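Local coordinates for peroxisomal fatty acid beta-oxidation multifunctional protein MFP2 (Arabidopsis thaliana, PDB 2WTB) that carries out hydration and dehydrogenation steps of peroxisomal fatty acid beta-oxidation during seed germination, acting on long-chain enoyl-CoA and on 3-hydroxyacyl-CoA of varied length, at residues 107-112 with 127-132; 132-137 with 172-177; 500-505 with 633-638; 638-643 with 701-706. All coordinates share one frame; numbering follows the deposited sequence.

Contact 1 of 4, residues 107-112 with 127-132; sequences AAIDGL and RISAPA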
loop_
_atom_site.group_PDB
_atom_site.type_symbol
_atom_site.label_atom_id
_atom_site.label_comp_id
_atom_site.label_asym_id
_atom_site.label_seq_id
_atom_site.Cartn_x
_atom_site.Cartn_y
_atom_site.Cartn_z
ATOM N N ALA A 107 4.107 -5.995 -31.346
ATOM C CA ALA A 107 4.037 -6.561 -30.006
ATOM C C ALA A 107 2.771 -7.398 -29.838
ATOM O O ALA A 107 1.675 -6.968 -30.201
ATOM C CB ALA A 107 4.100 -5.461 -28.957
ATOM N N ALA A 108 2.938 -8.600 -29.296
ATOM C CA ALA A 108 1.815 -9.479 -28.994
ATOM C C ALA A 108 1.620 -9.529 -27.486
ATOM O O ALA A 108 2.364 -10.204 -26.777
ATOM C CB ALA A 108 2.067 -10.869 -29.549
ATOM N N ILE A 109 0.618 -8.805 -27.001
ATOM C CA ILE A 109 0.431 -8.630 -25.566
ATOM C C ILE A 109 -0.633 -9.544 -24.961
ATOM O O ILE A 109 -1.756 -9.635 -25.456
ATOM C CB ILE A 109 0.087 -7.168 -25.215
ATOM C CG1 ILE A 109 1.223 -6.234 -25.638
ATOM C CG2 ILE A 109 -0.193 -7.031 -23.724
ATOM C CD1 ILE A 109 0.918 -4.762 -25.426
ATOM N N ASP A 110 -0.258 -10.210 -23.875
ATOM C CA ASP A 110 -1.184 -11.007 -23.088
ATOM C C ASP A 110 -0.954 -10.697 -21.615
ATOM O O ASP A 110 0.146 -10.311 -21.221
ATOM C CB ASP A 110 -0.951 -12.496 -23.351
ATOM C CG ASP A 110 -2.063 -13.369 -22.806
ATOM O OD1 ASP A 110 -3.091 -12.823 -22.351
ATOM O OD2 ASP A 110 -1.912 -14.608 -22.838
ATOM N N GLY A 111 -1.994 -10.855 -20.804
ATOM C CA GLY A 111 -1.867 -10.685 -19.368
ATOM C C GLY A 111 -1.624 -9.250 -18.946
ATOM O O GLY A 111 -2.548 -8.562 -18.513
ATOM N N LEU A 112 -0.378 -8.801 -19.063
ATOM C CA LEU A 112 -0.029 -7.436 -18.686
ATOM C C LEU A 112 1.099 -6.835 -19.520
ATOM O O LEU A 112 1.874 -7.548 -20.165
ATOM C CB LEU A 112 0.327 -7.350 -17.196
ATOM C CG LEU A 112 1.348 -8.326 -16.595
ATOM C CD1 LEU A 112 2.653 -8.343 -17.370
ATOM C CD2 LEU A 112 1.607 -7.981 -15.141
ATOM N N ARG A 127 0.301 -2.882 -32.064
ATOM C CA ARG A 127 0.067 -3.644 -30.838
ATOM C C ARG A 127 -1.174 -4.530 -30.876
ATOM O O ARG A 127 -2.293 -4.052 -31.071
ATOM C CB ARG A 127 0.011 -2.704 -29.631
ATOM C CG ARG A 127 1.365 -2.137 -29.257
ATOM C CD ARG A 127 1.270 -0.680 -28.852
ATOM N NE ARG A 127 2.383 0.061 -29.425
ATOM C CZ ARG A 127 2.296 0.812 -30.516
ATOM N NH1 ARG A 127 1.136 0.951 -31.141
ATOM N NH2 ARG A 127 3.366 1.444 -30.968
ATOM N N ILE A 128 -0.962 -5.827 -30.686
ATOM C CA ILE A 128 -2.057 -6.777 -30.551
ATOM C C ILE A 128 -2.144 -7.212 -29.095
ATOM O O ILE A 128 -1.123 -7.496 -28.470
ATOM C CB ILE A 128 -1.845 -8.018 -31.433
ATOM C CG1 ILE A 128 -1.482 -7.599 -32.857
ATOM C CG2 ILE A 128 -3.089 -8.893 -31.424
ATOM C CD1 ILE A 128 -2.413 -6.559 -33.436
ATOM N N SER A 129 -3.356 -7.264 -28.554
ATOM C CA SER A 129 -3.527 -7.582 -27.142
ATOM C C SER A 129 -4.693 -8.530 -26.880
ATOM O O SER A 129 -5.664 -8.568 -27.637
ATOM C CB SER A 129 -3.709 -6.301 -26.325
ATOM O OG SER A 129 -3.729 -6.576 -24.935
ATOM N N ALA A 130 -4.581 -9.293 -25.798
ATOM C CA ALA A 130 -5.652 -10.172 -25.355
ATOM C C ALA A 130 -6.659 -9.366 -24.545
ATOM O O ALA A 130 -6.299 -8.368 -23.923
ATOM C CB ALA A 130 -5.088 -11.315 -24.528
ATOM N N PRO A 131 -7.925 -9.806 -24.544
ATOM C CA PRO A 131 -9.078 -9.090 -23.987
ATOM C C PRO A 131 -8.814 -8.223 -22.751
ATOM O O PRO A 131 -8.834 -6.999 -22.870
ATOM C CB PRO A 131 -10.050 -10.222 -23.666
ATOM C CG PRO A 131 -9.801 -11.201 -24.770
ATOM C CD PRO A 131 -8.326 -11.105 -25.116
ATOM N N ALA A 132 -8.580 -8.826 -21.592
ATOM C CA ALA A 132 -8.525 -8.041 -20.359
ATOM C C ALA A 132 -7.113 -7.710 -19.873
ATOM O O ALA A 132 -6.894 -7.540 -18.674
ATOM C CB ALA A 132 -9.313 -8.737 -19.256
#

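Contact 2 of 4, residues 132-137 with 172-177; sequences AAQLGL and PVKAEE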
loop_
_atom_site.group_PDB
_atom_site.type_symbol
_atom_site.label_atom_id
_atom_site.label_comp_id
_atom_site.label_asym_id
_atom_site.label_seq_id
_atom_site.Cartn_x
_atom_site.Cartn_y
_atom_site.Cartn_z
ATOM N N ALA A 132 -8.580 -8.826 -21.592
ATOM C CA ALA A 132 -8.525 -8.041 -20.359
ATOM C C ALA A 132 -7.113 -7.710 -19.873
ATOM O O ALA A 132 -6.894 -7.540 -18.674
ATOM C CB ALA A 132 -9.313 -8.737 -19.256
ATOM N N ALA A 133 -6.162 -7.609 -20.797
ATOM C CA ALA A 133 -4.783 -7.307 -20.427
ATOM C C ALA A 133 -4.665 -5.917 -19.799
ATOM O O ALA A 133 -5.450 -5.021 -20.106
ATOM C CB ALA A 133 -3.871 -7.428 -21.635
ATOM N N GLN A 134 -3.688 -5.746 -18.913
ATOM C CA GLN A 134 -3.481 -4.467 -18.238
ATOM C C GLN A 134 -2.304 -3.699 -18.819
ATOM O O GLN A 134 -1.224 -4.253 -19.020
ATOM C CB GLN A 134 -3.275 -4.663 -16.736
ATOM C CG GLN A 134 -4.547 -4.970 -15.976
ATOM C CD GLN A 134 -4.349 -4.897 -14.481
ATOM O OE1 GLN A 134 -5.203 -5.329 -13.708
ATOM N NE2 GLN A 134 -3.214 -4.347 -14.061
ATOM N N LEU A 135 -2.525 -2.416 -19.075
ATOM C CA LEU A 135 -1.519 -1.562 -19.683
ATOM C C LEU A 135 -1.412 -0.277 -18.880
ATOM O O LEU A 135 -2.418 0.382 -18.627
ATOM C CB LEU A 135 -1.920 -1.235 -21.118
ATOM C CG LEU A 135 -2.622 -2.364 -21.875
ATOM C CD1 LEU A 135 -3.368 -1.826 -23.088
ATOM C CD2 LEU A 135 -1.633 -3.454 -22.275
ATOM N N GLY A 136 -0.199 0.077 -18.473
ATOM C CA GLY A 136 -0.005 1.282 -17.690
ATOM C C GLY A 136 1.435 1.578 -17.327
ATOM O O GLY A 136 2.342 0.797 -17.626
ATOM N N LEU A 137 1.639 2.721 -16.679
ATOM C CA LEU A 137 2.958 3.130 -16.217
ATOM C C LEU A 137 2.907 3.463 -14.730
ATOM O O LEU A 137 2.641 4.602 -14.353
ATOM C CB LEU A 137 3.460 4.331 -17.021
ATOM C CG LEU A 137 3.744 4.089 -18.506
ATOM C CD1 LEU A 137 4.092 5.394 -19.207
ATOM C CD2 LEU A 137 4.861 3.070 -18.682
ATOM N N PRO A 172 -3.406 1.417 -14.078
ATOM C CA PRO A 172 -3.374 0.685 -15.348
ATOM C C PRO A 172 -4.702 0.803 -16.082
ATOM O O PRO A 172 -5.681 1.275 -15.506
ATOM C CB PRO A 172 -3.158 -0.771 -14.910
ATOM C CG PRO A 172 -2.782 -0.711 -13.451
ATOM C CD PRO A 172 -3.456 0.506 -12.924
ATOM N N VAL A 173 -4.731 0.375 -17.338
ATOM C CA VAL A 173 -5.958 0.385 -18.127
ATOM C C VAL A 173 -6.111 -0.937 -18.880
ATOM O O VAL A 173 -5.124 -1.534 -19.307
ATOM C CB VAL A 173 -5.982 1.563 -19.124
ATOM C CG1 VAL A 173 -4.935 1.369 -20.210
ATOM C CG2 VAL A 173 -7.360 1.711 -19.737
ATOM N N LYS A 174 -7.348 -1.401 -19.029
ATOM C CA LYS A 174 -7.605 -2.663 -19.715
ATOM C C LYS A 174 -7.401 -2.532 -21.221
ATOM O O LYS A 174 -7.453 -1.434 -21.773
ATOM C CB LYS A 174 -9.011 -3.177 -19.406
ATOM C CG LYS A 174 -9.215 -3.568 -17.953
ATOM C CD LYS A 174 -8.157 -4.560 -17.499
ATOM C CE LYS A 174 -8.328 -4.920 -16.031
ATOM N NZ LYS A 174 -8.133 -3.741 -15.144
ATOM N N ALA A 175 -7.164 -3.663 -21.880
ATOM C CA ALA A 175 -6.886 -3.670 -23.311
ATOM C C ALA A 175 -8.011 -3.020 -24.112
ATOM O O ALA A 175 -7.755 -2.250 -25.039
ATOM C CB ALA A 175 -6.632 -5.090 -23.799
ATOM N N GLU A 176 -9.252 -3.332 -23.748
ATOM C CA GLU A 176 -10.418 -2.789 -24.438
ATOM C C GLU A 176 -10.373 -1.267 -24.503
ATOM O O GLU A 176 -10.409 -0.681 -25.585
ATOM C CB GLU A 176 -11.716 -3.249 -23.768
ATOM C CG GLU A 176 -12.138 -4.672 -24.115
ATOM C CD GLU A 176 -11.406 -5.725 -23.304
ATOM O OE1 GLU A 176 -10.855 -5.384 -22.234
ATOM O OE2 GLU A 176 -11.389 -6.898 -23.732
ATOM N N GLU A 177 -10.298 -0.628 -23.340
ATOM C CA GLU A 177 -10.210 0.826 -23.286
ATOM C C GLU A 177 -8.964 1.307 -24.017
ATOM O O GLU A 177 -8.981 2.345 -24.677
ATOM C CB GLU A 177 -10.204 1.322 -21.839
ATOM C CG GLU A 177 -10.142 2.836 -21.709
ATOM C CD GLU A 177 -10.250 3.312 -20.273
ATOM O OE1 GLU A 177 -10.539 2.481 -19.386
ATOM O OE2 GLU A 177 -10.048 4.520 -20.032
#

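Contact 3 of 4, residues 500-505 with 633-638; sequences RMFFPY and FPVVNE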
loop_
_atom_site.group_PDB
_atom_site.type_symbol
_atom_site.label_atom_id
_atom_site.label_comp_id
_atom_site.label_asym_id
_atom_site.label_seq_id
_atom_site.Cartn_x
_atom_site.Cartn_y
_atom_site.Cartn_z
ATOM N N ARG A 500 -0.399 0.746 20.259
ATOM C CA ARG A 500 0.633 0.989 21.261
ATOM C C ARG A 500 1.691 1.945 20.725
ATOM O O ARG A 500 2.275 2.730 21.468
ATOM C CB ARG A 500 1.295 -0.320 21.691
ATOM C CG ARG A 500 2.447 -0.112 22.658
ATOM C CD ARG A 500 3.213 -1.393 22.915
ATOM N NE ARG A 500 4.397 -1.148 23.733
ATOM C CZ ARG A 500 5.297 -2.075 24.040
ATOM N NH1 ARG A 500 5.151 -3.316 23.597
ATOM N NH2 ARG A 500 6.345 -1.760 24.789
ATOM N N MET A 501 1.929 1.866 19.423
ATOM C CA MET A 501 2.946 2.665 18.762
ATOM C C MET A 501 2.596 4.148 18.808
ATOM O O MET A 501 3.447 4.993 19.091
ATOM C CB MET A 501 3.060 2.220 17.309
ATOM C CG MET A 501 4.453 2.258 16.731
ATOM S SD MET A 501 4.436 1.617 15.049
ATOM C CE MET A 501 6.185 1.411 14.756
ATOM N N PHE A 502 1.332 4.457 18.533
ATOM C CA PHE A 502 0.894 5.839 18.376
ATOM C C PHE A 502 0.151 6.409 19.581
ATOM O O PHE A 502 -0.429 7.493 19.498
ATOM C CB PHE A 502 0.028 5.982 17.121
ATOM C CG PHE A 502 0.818 6.060 15.849
ATOM C CD1 PHE A 502 1.263 7.280 15.371
ATOM C CD2 PHE A 502 1.124 4.917 15.135
ATOM C CE1 PHE A 502 1.995 7.358 14.202
ATOM C CE2 PHE A 502 1.854 4.989 13.965
ATOM C CZ PHE A 502 2.290 6.211 13.499
ATOM N N PHE A 503 0.166 5.697 20.702
ATOM C CA PHE A 503 -0.505 6.211 21.891
ATOM C C PHE A 503 0.189 7.454 22.465
ATOM O O PHE A 503 -0.484 8.351 22.973
ATOM C CB PHE A 503 -0.725 5.120 22.954
ATOM C CG PHE A 503 0.389 4.995 23.957
ATOM C CD1 PHE A 503 0.568 5.955 24.942
ATOM C CD2 PHE A 503 1.235 3.898 23.938
ATOM C CE1 PHE A 503 1.586 5.836 25.869
ATOM C CE2 PHE A 503 2.254 3.771 24.864
ATOM C CZ PHE A 503 2.428 4.741 25.832
ATOM N N PRO A 504 1.532 7.517 22.381
ATOM C CA PRO A 504 2.252 8.715 22.835
ATOM C C PRO A 504 1.962 9.925 21.947
ATOM O O PRO A 504 1.963 11.060 22.419
ATOM C CB PRO A 504 3.726 8.312 22.701
ATOM C CG PRO A 504 3.722 6.824 22.681
ATOM C CD PRO A 504 2.461 6.448 21.976
ATOM N N TYR A 505 1.730 9.660 20.665
ATOM C CA TYR A 505 1.388 10.677 19.676
ATOM C C TYR A 505 0.394 11.700 20.215
ATOM O O TYR A 505 0.710 12.886 20.329
ATOM C CB TYR A 505 0.806 9.973 18.453
ATOM C CG TYR A 505 0.429 10.845 17.281
ATOM C CD1 TYR A 505 1.386 11.575 16.589
ATOM C CD2 TYR A 505 -0.883 10.893 16.830
ATOM C CE1 TYR A 505 1.038 12.353 15.500
ATOM C CE2 TYR A 505 -1.240 11.663 15.744
ATOM C CZ TYR A 505 -0.278 12.391 15.082
ATOM O OH TYR A 505 -0.641 13.156 14.000
ATOM N N PHE A 633 9.094 11.691 17.944
ATOM C CA PHE A 633 10.238 11.030 18.559
ATOM C C PHE A 633 9.819 10.105 19.704
ATOM O O PHE A 633 10.388 9.026 19.866
ATOM C CB PHE A 633 11.278 12.055 19.018
ATOM C CG PHE A 633 12.167 12.550 17.911
ATOM C CD1 PHE A 633 11.708 12.593 16.604
ATOM C CD2 PHE A 633 13.455 12.983 18.178
ATOM C CE1 PHE A 633 12.520 13.048 15.584
ATOM C CE2 PHE A 633 14.271 13.443 17.161
ATOM C CZ PHE A 633 13.803 13.475 15.863
ATOM N N PRO A 634 8.824 10.523 20.503
ATOM C CA PRO A 634 8.279 9.608 21.512
ATOM C C PRO A 634 7.635 8.377 20.875
ATOM O O PRO A 634 7.617 7.311 21.490
ATOM C CB PRO A 634 7.223 10.460 22.221
ATOM C CG PRO A 634 7.694 11.858 22.038
ATOM C CD PRO A 634 8.300 11.891 20.666
ATOM N N VAL A 635 7.114 8.524 19.661
ATOM C CA VAL A 635 6.574 7.383 18.926
ATOM C C VAL A 635 7.704 6.461 18.469
ATOM O O VAL A 635 7.591 5.238 18.558
ATOM C CB VAL A 635 5.730 7.815 17.710
ATOM C CG1 VAL A 635 5.425 6.621 16.830
ATOM C CG2 VAL A 635 4.442 8.481 18.164
ATOM N N VAL A 636 8.791 7.051 17.980
ATOM C CA VAL A 636 9.981 6.281 17.640
ATOM C C VAL A 636 10.430 5.514 18.873
ATOM O O VAL A 636 10.713 4.317 18.814
ATOM C CB VAL A 636 11.142 7.183 17.186
ATOM C CG1 VAL A 636 12.418 6.364 17.024
ATOM C CG2 VAL A 636 10.793 7.900 15.894
ATOM N N ASN A 637 10.485 6.222 19.995
ATOM C CA ASN A 637 10.878 5.636 21.266
ATOM C C ASN A 637 10.055 4.389 21.582
ATOM O O ASN A 637 10.589 3.375 22.033
ATOM C CB ASN A 637 10.722 6.667 22.384
ATOM C CG ASN A 637 11.482 6.291 23.635
ATOM O OD1 ASN A 637 12.373 5.443 23.604
ATOM N ND2 ASN A 637 11.139 6.929 24.747
ATOM N N GLU A 638 8.752 4.472 21.333
ATOM C CA GLU A 638 7.841 3.379 21.639
ATOM C C GLU A 638 7.986 2.257 20.620
ATOM O O GLU A 638 7.915 1.077 20.966
ATOM C CB GLU A 638 6.397 3.883 21.677
ATOM C CG GLU A 638 5.413 2.895 22.274
ATOM C CD GLU A 638 5.726 2.560 23.720
ATOM O OE1 GLU A 638 6.148 3.468 24.467
ATOM O OE2 GLU A 638 5.545 1.389 24.112
#

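Contact 4 of 4, residues 638-643 with 701-706; sequences EACRVF and CAFLAE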
loop_
_atom_site.group_PDB
_atom_site.type_symbol
_atom_site.label_atom_id
_atom_site.label_comp_id
_atom_site.label_asym_id
_atom_site.label_seq_id
_atom_site.Cartn_x
_atom_site.Cartn_y
_atom_site.Cartn_z
ATOM N N GLU A 638 8.752 4.472 21.333
ATOM C CA GLU A 638 7.841 3.379 21.639
ATOM C C GLU A 638 7.986 2.257 20.620
ATOM O O GLU A 638 7.915 1.077 20.966
ATOM C CB GLU A 638 6.397 3.883 21.677
ATOM C CG GLU A 638 5.413 2.895 22.274
ATOM C CD GLU A 638 5.726 2.560 23.720
ATOM O OE1 GLU A 638 6.148 3.468 24.467
ATOM O OE2 GLU A 638 5.545 1.389 24.112
ATOM N N ALA A 639 8.190 2.635 19.362
ATOM C CA ALA A 639 8.415 1.667 18.300
ATOM C C ALA A 639 9.629 0.805 18.623
ATOM O O ALA A 639 9.659 -0.384 18.308
ATOM C CB ALA A 639 8.609 2.375 16.971
ATOM N N CYS A 640 10.629 1.413 19.254
ATOM C CA CYS A 640 11.846 0.703 19.623
ATOM C C CYS A 640 11.599 -0.289 20.753
ATOM O O CYS A 640 12.147 -1.389 20.749
ATOM C CB CYS A 640 12.950 1.688 20.007
ATOM S SG CYS A 640 13.614 2.611 18.608
ATOM N N ARG A 641 10.776 0.105 21.720
ATOM C CA ARG A 641 10.359 -0.803 22.780
ATOM C C ARG A 641 9.669 -2.013 22.158
ATOM O O ARG A 641 9.981 -3.161 22.483
ATOM C CB ARG A 641 9.400 -0.105 23.744
ATOM C CG ARG A 641 10.000 1.063 24.511
ATOM C CD ARG A 641 9.052 1.530 25.610
ATOM N NE ARG A 641 9.650 2.543 26.476
ATOM C CZ ARG A 641 9.479 3.852 26.322
ATOM N NH1 ARG A 641 8.729 4.311 25.328
ATOM N NH2 ARG A 641 10.059 4.703 27.157
ATOM N N VAL A 642 8.731 -1.742 21.257
ATOM C CA VAL A 642 8.010 -2.794 20.552
ATOM C C VAL A 642 8.959 -3.689 19.765
ATOM O O VAL A 642 8.830 -4.914 19.782
ATOM C CB VAL A 642 6.957 -2.203 19.595
ATOM C CG1 VAL A 642 6.534 -3.235 18.559
ATOM C CG2 VAL A 642 5.759 -1.695 20.377
ATOM N N PHE A 643 9.913 -3.074 19.078
ATOM C CA PHE A 643 10.861 -3.815 18.257
ATOM C C PHE A 643 11.831 -4.630 19.106
ATOM O O PHE A 643 12.156 -5.771 18.777
ATOM C CB PHE A 643 11.633 -2.861 17.348
ATOM C CG PHE A 643 12.632 -3.543 16.465
ATOM C CD1 PHE A 643 12.267 -4.641 15.705
ATOM C CD2 PHE A 643 13.932 -3.082 16.386
ATOM C CE1 PHE A 643 13.183 -5.272 14.888
ATOM C CE2 PHE A 643 14.852 -3.706 15.568
ATOM C CZ PHE A 643 14.476 -4.803 14.819
ATOM N N CYS A 701 14.155 4.768 25.839
ATOM C CA CYS A 701 14.151 3.394 26.323
ATOM C C CYS A 701 15.522 2.762 26.112
ATOM O O CYS A 701 16.253 3.139 25.195
ATOM C CB CYS A 701 13.064 2.575 25.626
ATOM S SG CYS A 701 13.404 2.191 23.896
ATOM N N ALA A 702 15.864 1.803 26.967
ATOM C CA ALA A 702 17.179 1.160 26.948
ATOM C C ALA A 702 17.695 0.862 25.540
ATOM O O ALA A 702 18.858 1.124 25.229
ATOM C CB ALA A 702 17.158 -0.114 27.788
ATOM N N PHE A 703 16.830 0.308 24.698
ATOM C CA PHE A 703 17.205 -0.041 23.332
ATOM C C PHE A 703 17.672 1.178 22.534
ATOM O O PHE A 703 18.721 1.142 21.891
ATOM C CB PHE A 703 16.040 -0.736 22.621
ATOM C CG PHE A 703 16.293 -1.020 21.169
ATOM C CD1 PHE A 703 16.981 -2.159 20.781
ATOM C CD2 PHE A 703 15.832 -0.155 20.189
ATOM C CE1 PHE A 703 17.210 -2.426 19.440
ATOM C CE2 PHE A 703 16.058 -0.416 18.848
ATOM C CZ PHE A 703 16.748 -1.552 18.473
ATOM N N LEU A 704 16.891 2.254 22.581
ATOM C CA LEU A 704 17.220 3.465 21.836
ATOM C C LEU A 704 18.496 4.109 22.367
ATOM O O LEU A 704 19.360 4.526 21.596
ATOM C CB LEU A 704 16.063 4.467 21.899
ATOM C CG LEU A 704 15.997 5.547 20.813
ATOM C CD1 LEU A 704 14.685 6.310 20.905
ATOM C CD2 LEU A 704 17.178 6.504 20.887
ATOM N N ALA A 705 18.606 4.187 23.687
ATOM C CA ALA A 705 19.755 4.818 24.324
ATOM C C ALA A 705 21.062 4.123 23.956
ATOM O O ALA A 705 22.017 4.765 23.520
ATOM C CB ALA A 705 19.573 4.849 25.835
ATOM N N GLU A 706 21.095 2.805 24.130
ATOM C CA GLU A 706 22.307 2.032 23.885
ATOM C C GLU A 706 22.745 2.136 22.426
ATOM O O GLU A 706 23.939 2.179 22.129
ATOM C CB GLU A 706 22.091 0.568 24.274
ATOM C CG GLU A 706 23.258 -0.062 25.025
ATOM C CD GLU A 706 24.508 -0.201 24.177
ATOM O OE1 GLU A 706 24.378 -0.398 22.950
ATOM O OE2 GLU A 706 25.620 -0.122 24.741
#

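Contact 1 of 4, residues 107-112 with 127-132
Ala107-Ile109 runs parallel to Arg127-Ser129, the strand axes 4.6 Å apart and 18° from exact alignment, with Ala107 opposite Arg127, Ala108 opposite Ile128 and Ile109 opposite Ser129. Ile128 bonds both ways: its N donates to Ala107 O at 2.9 Å and its O accepts Ile109 N at 2.6 Å, both bonds almost straight. A third bond, Ala130 N to Ile109 O at 2.9 Å, carries the pairing past the strand ends and is more bent, 141° at the hydrogen. The chain returns to the neighbouring parallel strand through strand 112-114 and helix 116-123, as in the beta-beta-alpha units of the crotonase fold, and Ala107 and Ile109 both turn to Ala121 of that helix. On the same face Ile109 CG2 rests 3.8 Å from Ser129 OG. That hydroxyl, set anti to the Ser129 N (chi1 -173°), donates to Ala130 O at 3.3 Å. Arg127 begins alongside Ala107 but its chain then runs toward the helix, where NE and NH2 bond to Ala121 O and Met122 O. Ile128 faces the other way, against helix 193-205. Beyond the strands Asp110 OD1 reaches Ala130 CB at 3.3 Å and takes a weak bond from Gly111 N.

Contact 2 of 4, residues 132-137 with 172-177
Ala132 opens the contact: its O lies 3.4 Å from CD of Lys174, whose bent chain passes the carbonyls of Ala132 and Ala133 and ends beside the Gln134 side chain. Next, Ala133 O meets the start of helix 175-181, taking a weak, strongly bent bond from Ala175 N at 2.8 Å and lying 3.2 Å from Lys174 CA, the N-cap position. The methyls of Ala133 and Ala175 touch as well. Gln134 forms a non-hydrogen-bonded antiparallel pair with Lys174; its chain, extended beyond CG, runs side by side with both Lys174 and Pro172. The amide is flanked rather than bonded across the contact: NE2 packs 3.7 Å from Pro172 CB, and OE1 is 3.6 Å from Lys174 NZ. Leu135 supplies the core of the pairing with Val173, its N donating to Val173 O at 2.8 Å and its O accepting Val173 N at 2.6 Å. On the buried face Leu135 CB meets Val173 CG1, and its CD1 reaches over Ala175 CA. Gly136, with no side chain, passes 4.1 Å from Pro172 between their CA atoms. Strand 134-136 is the middle of a small three-stranded sheet in the hydratase part, with 112-114 on its other side. Cohesion therefore comes mainly from backbone bonds and the buried Leu135-Val173 pair; the polar ends of Gln134 and Lys174 merely lie close.

Contact 3 of 4, residues 500-505 with 633-638
Glu638 is a knob pressed into a hole formed by Arg500, Met501, Phe503 and Pro504, and this is the tight part of the contact between the two segments. Its CG reaches 3.2 Å from Arg500 O, and a bend at chi2 (62°) turns the carboxylate back to the extended Arg500 chain that crosses it. OE2 accepts Arg500 NE at 2.8 Å through its anti lone pair, with a weaker bond from NH2 of the same guanidinium, whose plane is 50° from that of the carboxylate. Arg561 makes a further salt bridge to OE2, and OE1 pairs with Arg641, which would be expected to favour the charged form. Val635 belongs to the tight part too: its CG1 lies 3.4 Å from Met501 O, and CG2 touches Tyr505 CB at 3.9 Å.

The looser side is also buried, with no solvent face. Here Val635 CG1 spreads over a face of Phe502, 4.4 Å from its CE1, and at the far end Pro504 CB and Pro634 CB meet at 4.1 Å. The axes of the two short segments run roughly antiparallel, at 153° and 7.8 Å apart. Around this pair, in the helical dehydrogenase portion, helix 671-678 packs on Met501 and Val635, Phe503 stacks on Phe554 of helix 544-557, and helix 680-694 lies against Phe633 and Asn637.

Contact 4 of 4, residues 638-643 with 701-706
With chi1 at 175° in Phe703 and -180° in Phe643, each ring swings away from its own backbone N, and the two meet where Phe703 CZ comes 3.8 Å from Phe643 CD2, at the edge of the Phe643 ring. The Phe703 ring also leans on Cys640: CD2 lies 3.4 Å from Cys640 CB, and Cys640 SG lies in the plane of the Phe703 ring at its edge, 5.0 Å from the centroid, a sulfur-aromatic contact. Leu704 adds a longer touch to that sulfur. Cys701, at the N-cap of helix 702-710, points its SG toward Cys640, 3.9 Å from Cys640 CB; Cys640 SG and Cys701 SG stay 5.3 Å apart, too far for a disulfide. Arg641, extended from CG to NE, passes alongside, so that Cys701 CB lies over a face of its guanidinium, 3.5 Å from Arg641 NE. NH1 makes a weak, bent bond within a salt bridge to Glu638 OE1 of its own helix. The two helix segments cross at 105°, consistent with the small patch of contact. Between them the chemistry is apolar, aromatic and sulfur-aromatic, without polar bonds: the Arg641 guanidinium finds its acceptor in Glu638, a carboxylate that Arg500 and Arg561 also engage.

How the contacts relate
The four contacts fall into two pairs at opposite sides of the chain's centre, their centres 42 to 51 Å apart across the pairs. Contacts 1 and 2, centres 9 Å apart, share Ala132 and are joined by Gly111 O and Gln134 N at 3.1 Å, probably hydrogen-bonded, so the loop that leaves the main sheet is tied to the small sheet of the hydratase part. Contact 2 lies closer to the predicted active-site residues, Gly136 about 7 Å from the side chain of Glu139; in contact 1 the Arg127 side chain is about 10 Å from that of Glu119. Contacts 3 and 4, centres 10 Å apart, share Glu638 on helix 624-644; Asn637 OD1 to Cys701 N, 2.9 Å, ties them further, away from those sites.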